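Local structure of cytochrome c, putative (Shewanella oneidensis, 1SP3) at residues Ile60-Arg73 with Ile346-Ser358. The protein is an octaheme c-type cytochrome that probably acts as a respiratory oxidoreductase, identified as a tetrathionate reductase. Residues are numbered along the deposited sequence; the frame is centred on the assembly and turned at random.
Sequences INNFCVAISSNEPR and ITPKTYGKGGYWS. With HEC (heme c), chain D; SCN (thiocyanate ion), chain B.
Ile60 opens the contact by resting its CD1 near Thr347 CG2, the two side chains crossing at about a right angle, where a heme c pocket loop of the c554-type region, leading into the helix that carries the heme-bound Cys74, packs on the loop of the later cytochrome c region that leads into helix 356-359. Asn61 OD1 ties its own loop together, accepting from Phe63 N, an Asx turn, and from Val65 N on the opposite face of the amide, while ND2 donates to heme O1A at 2.7 Å. A thiocyanate, probably from the crystallisation liquor, binds the iron through sulfur, and its nitrogen takes a weak bond from Asn61 ND2. Toward 346-358, a chi1 of -172° swings Val65 CG1 anti to the backbone N and carries it to within 3.9 Å of Pro348 CD, and Ala66 CB meets Thr347 CG2. A type II turn from Ile67 to Asn70 follows; within it Ile67 sends CD1 to the porphyrin, and Ser69 O receives Lys349 NZ on a lone pair at 3.0 Å. Asn70 is the polar hub. Its OD1 accepts two backbone donors from the same face of the amide, Thr350 N at 2.9 Å and Tyr351 N at 3.0 Å, the latter nearly straight (174° at the hydrogen). Its ND2 donates in the amide plane to Ala66 O and weakly to Pro348 O; bonds at both ends of the amide thus fix its rotation. Pro72 CB then abuts Tyr351 CE2, and Arg73 CB makes a CH-pi contact over one face of that ring, 4.2 Å from its centroid. The Arg73 guanidinium stands almost perpendicular to the Trp357 ring, with planes 84° apart, and its NH2 approaches Trp357 CH2 obliquely to 3.2 Å, while Arg73 CD lies in the ring plane at the edge, beside Trp357 CZ3.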
loop_
_atom_site.group_PDB
_atom_site.type_symbol
_atom_site.label_atom_id
_atom_site.label_comp_id
_atom_site.label_asym_id
_atom_site.label_seq_id
_atom_site.Cartn_x
_atom_site.Cartn_y
_atom_site.Cartn_z
ATOM N N ILE A 60 -4.777 10.401 1.479
ATOM C CA ILE A 60 -6.220 10.064 1.369
ATOM C C ILE A 60 -6.365 8.903 0.363
ATOM O O ILE A 60 -5.800 8.983 -0.762
ATOM C CB ILE A 60 -7.002 11.336 0.946
ATOM C CG1 ILE A 60 -6.936 12.306 2.127
ATOM C CG2 ILE A 60 -8.498 11.083 0.686
ATOM C CD1 ILE A 60 -7.695 13.679 1.914
ATOM N N ASN A 61 -7.091 7.840 0.745
ATOM C CA ASN A 61 -7.341 6.712 -0.178
ATOM C C ASN A 61 -8.815 6.428 -0.265
ATOM O O ASN A 61 -9.626 7.143 0.364
ATOM C CB ASN A 61 -6.496 5.454 0.168
ATOM C CG ASN A 61 -6.995 4.702 1.438
ATOM O OD1 ASN A 61 -8.165 4.844 1.874
ATOM N ND2 ASN A 61 -6.125 3.813 1.980
ATOM N N ASN A 62 -9.214 5.485 -1.131
ATOM C CA ASN A 62 -10.643 5.143 -1.262
ATOM C C ASN A 62 -11.020 3.807 -0.560
ATOM O O ASN A 62 -12.000 3.109 -0.916
ATOM C CB ASN A 62 -11.171 5.223 -2.705
ATOM C CG ASN A 62 -10.401 4.311 -3.702
ATOM O OD1 ASN A 62 -9.594 3.452 -3.293
ATOM N ND2 ASN A 62 -10.625 4.525 -5.020
ATOM N N PHE A 63 -10.222 3.449 0.447
ATOM C CA PHE A 63 -10.515 2.273 1.287
ATOM C C PHE A 63 -11.050 2.878 2.594
ATOM O O PHE A 63 -12.167 3.479 2.594
ATOM C CB PHE A 63 -9.232 1.472 1.510
ATOM C CG PHE A 63 -8.877 0.551 0.349
ATOM C CD1 PHE A 63 -7.902 0.921 -0.582
ATOM C CD2 PHE A 63 -9.526 -0.668 0.188
ATOM C CE1 PHE A 63 -7.609 0.096 -1.649
ATOM C CE2 PHE A 63 -9.231 -1.501 -0.845
ATOM C CZ PHE A 63 -8.263 -1.145 -1.762
ATOM N N CYS A 64 -10.212 2.893 3.643
ATOM C CA CYS A 64 -10.585 3.529 4.905
ATOM C C CYS A 64 -10.464 5.032 4.910
ATOM O O CYS A 64 -10.844 5.691 5.901
ATOM C CB CYS A 64 -9.896 2.819 6.124
ATOM S SG CYS A 64 -10.539 1.058 6.376
ATOM N N VAL A 65 -9.897 5.601 3.840
ATOM C CA VAL A 65 -9.865 7.064 3.666
ATOM C C VAL A 65 -8.658 7.735 4.337
ATOM O O VAL A 65 -7.767 8.247 3.652
ATOM C CB VAL A 65 -11.188 7.773 4.083
ATOM C CG1 VAL A 65 -11.136 9.281 3.688
ATOM C CG2 VAL A 65 -12.401 7.130 3.359
ATOM N N ALA A 66 -8.613 7.756 5.661
ATOM C CA ALA A 66 -7.602 8.543 6.305
ATOM C C ALA A 66 -7.509 8.180 7.750
ATOM O O ALA A 66 -8.521 7.891 8.461
ATOM C CB ALA A 66 -7.865 10.038 6.211
ATOM N N ILE A 67 -6.252 8.227 8.170
ATOM C CA ILE A 67 -5.864 7.904 9.542
ATOM C C ILE A 67 -6.404 8.758 10.691
ATOM O O ILE A 67 -6.654 8.208 11.795
ATOM C CB ILE A 67 -4.313 7.830 9.521
ATOM C CG1 ILE A 67 -3.962 6.405 9.652
ATOM C CG2 ILE A 67 -3.514 8.874 10.373
ATOM C CD1 ILE A 67 -3.725 5.856 8.313
ATOM N N SER A 68 -6.543 10.084 10.483
ATOM C CA SER A 68 -6.898 11.002 11.590
ATOM C C SER A 68 -8.271 10.729 12.131
ATOM O O SER A 68 -9.223 10.472 11.356
ATOM C CB SER A 68 -6.765 12.453 11.216
ATOM O OG SER A 68 -7.502 12.684 10.043
ATOM N N SER A 69 -8.322 10.712 13.477
ATOM C CA SER A 69 -9.462 10.352 14.281
ATOM C C SER A 69 -9.690 8.846 14.306
ATOM O O SER A 69 -10.547 8.358 15.061
ATOM C CB SER A 69 -10.716 11.161 13.840
ATOM O OG SER A 69 -11.178 10.680 12.592
ATOM N N ASN A 70 -8.934 8.086 13.503
ATOM C CA ASN A 70 -9.073 6.626 13.517
ATOM C C ASN A 70 -7.823 5.913 13.983
ATOM O O ASN A 70 -7.796 4.672 13.911
ATOM C CB ASN A 70 -9.456 6.062 12.111
ATOM C CG ASN A 70 -10.614 6.786 11.553
ATOM O OD1 ASN A 70 -11.631 6.809 12.218
ATOM N ND2 ASN A 70 -10.428 7.561 10.442
ATOM N N GLU A 71 -6.838 6.673 14.484
ATOM C CA GLU A 71 -5.520 6.120 14.686
ATOM C C GLU A 71 -5.450 4.737 15.395
ATOM O O GLU A 71 -4.648 3.906 14.962
ATOM C CB GLU A 71 -4.563 7.156 15.289
ATOM C CG GLU A 71 -4.323 8.320 14.338
ATOM C CD GLU A 71 -5.223 9.532 14.657
ATOM O OE1 GLU A 71 -6.426 9.375 14.973
ATOM O OE2 GLU A 71 -4.705 10.652 14.611
ATOM N N PRO A 72 -6.204 4.499 16.484
ATOM C CA PRO A 72 -6.101 3.219 17.222
ATOM C C PRO A 72 -6.354 1.951 16.424
ATOM O O PRO A 72 -5.785 0.875 16.758
ATOM C CB PRO A 72 -7.169 3.339 18.339
ATOM C CG PRO A 72 -7.313 4.781 18.588
ATOM C CD PRO A 72 -7.094 5.462 17.189
ATOM N N ARG A 73 -7.213 2.040 15.421
ATOM C CA ARG A 73 -7.374 0.973 14.486
ATOM C C ARG A 73 -6.191 0.976 13.472
ATOM O O ARG A 73 -5.776 -0.065 13.074
ATOM C CB ARG A 73 -8.764 0.985 13.770
ATOM C CG ARG A 73 -9.368 -0.456 13.510
ATOM C CD ARG A 73 -10.156 -0.630 12.112
ATOM N NE ARG A 73 -10.456 -2.035 11.688
ATOM C CZ ARG A 73 -10.929 -2.405 10.465
ATOM N NH1 ARG A 73 -11.175 -3.681 10.198
ATOM N NH2 ARG A 73 -11.153 -1.516 9.501
ATOM N N ILE A 346 -13.867 14.553 2.512
ATOM C CA ILE A 346 -13.861 14.596 3.948
ATOM C C ILE A 346 -13.136 13.416 4.503
ATOM O O ILE A 346 -13.221 12.365 3.902
ATOM C CB ILE A 346 -15.285 14.499 4.430
ATOM C CG1 ILE A 346 -16.006 15.794 4.025
ATOM C CG2 ILE A 346 -15.353 14.093 5.971
ATOM C CD1 ILE A 346 -17.546 15.739 4.333
ATOM N N THR A 347 -12.464 13.604 5.646
ATOM C CA THR A 347 -11.758 12.564 6.321
ATOM C C THR A 347 -12.594 12.286 7.531
ATOM O O THR A 347 -12.498 13.031 8.494
ATOM C CB THR A 347 -10.356 13.059 6.778
ATOM O OG1 THR A 347 -10.520 14.289 7.497
ATOM C CG2 THR A 347 -9.467 13.453 5.578
ATOM N N PRO A 348 -13.445 11.279 7.503
ATOM C CA PRO A 348 -14.425 11.102 8.584
ATOM C C PRO A 348 -13.902 10.204 9.695
ATOM O O PRO A 348 -12.995 9.452 9.471
ATOM C CB PRO A 348 -15.599 10.436 7.881
ATOM C CG PRO A 348 -14.921 9.564 6.935
ATOM C CD PRO A 348 -13.665 10.297 6.439
ATOM N N LYS A 349 -14.499 10.324 10.867
ATOM C CA LYS A 349 -14.223 9.414 11.927
ATOM C C LYS A 349 -15.073 8.138 11.736
ATOM O O LYS A 349 -16.298 8.201 11.740
ATOM C CB LYS A 349 -14.493 10.118 13.305
ATOM C CG LYS A 349 -14.286 9.167 14.556
ATOM C CD LYS A 349 -14.415 10.039 15.826
ATOM C CE LYS A 349 -13.857 9.390 17.063
ATOM N NZ LYS A 349 -12.402 9.475 17.151
ATOM N N THR A 350 -14.443 6.986 11.514
ATOM C CA THR A 350 -15.216 5.779 11.388
ATOM C C THR A 350 -15.056 5.001 12.646
ATOM O O THR A 350 -15.988 4.353 13.091
ATOM C CB THR A 350 -14.721 4.897 10.224
ATOM O OG1 THR A 350 -13.323 4.634 10.398
ATOM C CG2 THR A 350 -14.913 5.577 8.812
ATOM N N TYR A 351 -13.875 5.068 13.235
ATOM C CA TYR A 351 -13.559 4.260 14.398
ATOM C C TYR A 351 -13.880 5.005 15.704
ATOM O O TYR A 351 -13.697 6.212 15.796
ATOM C CB TYR A 351 -12.063 3.890 14.400
ATOM C CG TYR A 351 -11.709 3.078 15.618
ATOM C CD1 TYR A 351 -12.145 1.756 15.707
ATOM C CD2 TYR A 351 -11.030 3.649 16.723
ATOM C CE1 TYR A 351 -11.879 0.983 16.839
ATOM C CE2 TYR A 351 -10.734 2.884 17.868
ATOM C CZ TYR A 351 -11.160 1.554 17.908
ATOM O OH TYR A 351 -10.920 0.718 18.998
ATOM N N GLY A 352 -14.309 4.287 16.730
ATOM C CA GLY A 352 -14.357 4.850 18.092
ATOM C C GLY A 352 -15.623 5.693 18.405
ATOM O O GLY A 352 -16.592 5.693 17.630
ATOM N N LYS A 353 -15.593 6.435 19.501
ATOM C CA LYS A 353 -16.749 7.209 19.984
ATOM C C LYS A 353 -17.248 8.325 19.022
ATOM O O LYS A 353 -16.484 9.212 18.623
ATOM C CB LYS A 353 -16.437 7.816 21.380
ATOM C CG LYS A 353 -17.023 6.985 22.564
ATOM C CD LYS A 353 -15.920 6.605 23.651
ATOM C CE LYS A 353 -16.584 6.019 24.963
ATOM N NZ LYS A 353 -15.681 5.747 26.163
ATOM N N GLY A 354 -18.517 8.259 18.643
ATOM C CA GLY A 354 -19.032 9.184 17.632
ATOM C C GLY A 354 -18.796 8.754 16.178
ATOM O O GLY A 354 -19.516 9.183 15.261
ATOM N N GLY A 355 -17.797 7.898 15.972
ATOM C CA GLY A 355 -17.526 7.306 14.669
ATOM C C GLY A 355 -18.655 6.604 13.931
ATOM O O GLY A 355 -19.566 6.002 14.529
ATOM N N TYR A 356 -18.558 6.624 12.598
ATOM C CA TYR A 356 -19.606 6.083 11.751
ATOM C C TYR A 356 -19.975 4.675 12.138
ATOM O O TYR A 356 -21.177 4.323 12.179
ATOM C CB TYR A 356 -19.219 6.116 10.252
ATOM C CG TYR A 356 -20.407 5.753 9.404
ATOM C CD1 TYR A 356 -21.475 6.637 9.257
ATOM C CD2 TYR A 356 -20.521 4.491 8.850
ATOM C CE1 TYR A 356 -22.584 6.295 8.474
ATOM C CE2 TYR A 356 -21.642 4.134 8.086
ATOM C CZ TYR A 356 -22.633 5.042 7.881
ATOM O OH TYR A 356 -23.733 4.660 7.153
ATOM N N TRP A 357 -18.932 3.877 12.399
ATOM C CA TRP A 357 -19.138 2.462 12.757
ATOM C C TRP A 357 -19.908 2.200 14.081
ATOM O O TRP A 357 -20.461 1.087 14.253
ATOM C CB TRP A 357 -17.849 1.672 12.759
ATOM C CG TRP A 357 -17.271 1.512 11.424
ATOM C CD1 TRP A 357 -17.906 1.656 10.204
ATOM C CD2 TRP A 357 -15.911 1.208 11.136
ATOM N NE1 TRP A 357 -17.008 1.447 9.181
ATOM C CE2 TRP A 357 -15.779 1.159 9.720
ATOM C CE3 TRP A 357 -14.783 0.932 11.939
ATOM C CZ2 TRP A 357 -14.545 0.888 9.078
ATOM C CZ3 TRP A 357 -13.572 0.661 11.326
ATOM C CH2 TRP A 357 -13.458 0.651 9.889
ATOM N N SER A 358 -19.966 3.193 14.977
ATOM C CA SER A 358 -20.953 3.034 16.062
ATOM C C SER A 358 -22.246 3.829 15.930
ATOM O O SER A 358 -23.315 3.313 16.230
ATOM C CB SER A 358 -20.373 3.149 17.474
ATOM O OG SER A 358 -19.503 4.224 17.534
HETATM FE FE HEC D . -3.046 1.420 5.985
HETATM C CHA HEC D . -0.888 2.617 3.483
HETATM C CHB HEC D . -5.023 4.225 5.593
HETATM C CHC HEC D . -5.031 0.432 8.589
HETATM C CHD HEC D . -1.246 -1.439 6.292
HETATM N NA HEC D . -3.011 3.135 4.726
HETATM C C1A HEC D . -2.020 3.425 3.774
HETATM C C2A HEC D . -2.379 4.697 3.150
HETATM C C3A HEC D . -3.523 5.162 3.732
HETATM C C4A HEC D . -3.932 4.169 4.738
HETATM C CMA HEC D . -4.260 6.519 3.352
HETATM C CAA HEC D . -1.575 5.386 1.981
HETATM C CBA HEC D . -2.306 5.196 0.625
HETATM C CGA HEC D . -2.658 3.702 0.388
HETATM O O1A HEC D . -3.861 3.345 0.560
HETATM O O2A HEC D . -1.791 2.778 0.064
HETATM N NB HEC D . -4.706 2.150 6.936
HETATM C C1B HEC D . -5.324 3.384 6.622
HETATM C C2B HEC D . -6.391 3.632 7.564
HETATM C C3B HEC D . -6.413 2.548 8.380
HETATM C C4B HEC D . -5.337 1.630 7.990
HETATM C CMB HEC D . -7.313 4.895 7.515
HETATM C CAB HEC D . -7.339 2.268 9.591
HETATM C CBB HEC D . -8.662 2.655 9.599
HETATM N NC HEC D . -3.157 -0.299 7.255
HETATM C C1C HEC D . -4.060 -0.477 8.260
HETATM C C2C HEC D . -3.811 -1.753 8.869
HETATM C C3C HEC D . -2.744 -2.317 8.203
HETATM C C4C HEC D . -2.315 -1.370 7.179
HETATM C CMC HEC D . -4.661 -2.273 10.069
HETATM C CAC HEC D . -2.063 -3.718 8.465
HETATM C CBC HEC D . -2.697 -4.944 8.434
HETATM N ND HEC D . -1.325 0.670 5.003
HETATM C C1D HEC D . -0.730 -0.496 5.430
HETATM C C2D HEC D . 0.561 -0.571 4.707
HETATM C C3D HEC D . 0.696 0.681 3.830
HETATM C C4D HEC D . -0.532 1.405 4.082
HETATM C CMD HEC D . 1.589 -1.697 4.818
HETATM C CAD HEC D . 1.860 1.054 2.828
HETATM C CBD HEC D . 1.482 0.448 1.472
HETATM C CGD HEC D . 2.607 0.517 0.413
HETATM O O1D HEC D . 2.584 -0.412 -0.429
HETATM O O2D HEC D . 3.523 1.432 0.297
HETATM S S SCN B . -4.258 0.336 4.254
HETATM C C SCN B . -5.814 0.947 4.194
HETATM N N SCN B . -6.874 1.434 4.225
HETATM O O HOH W 1 -10.777 9.921 8.470
#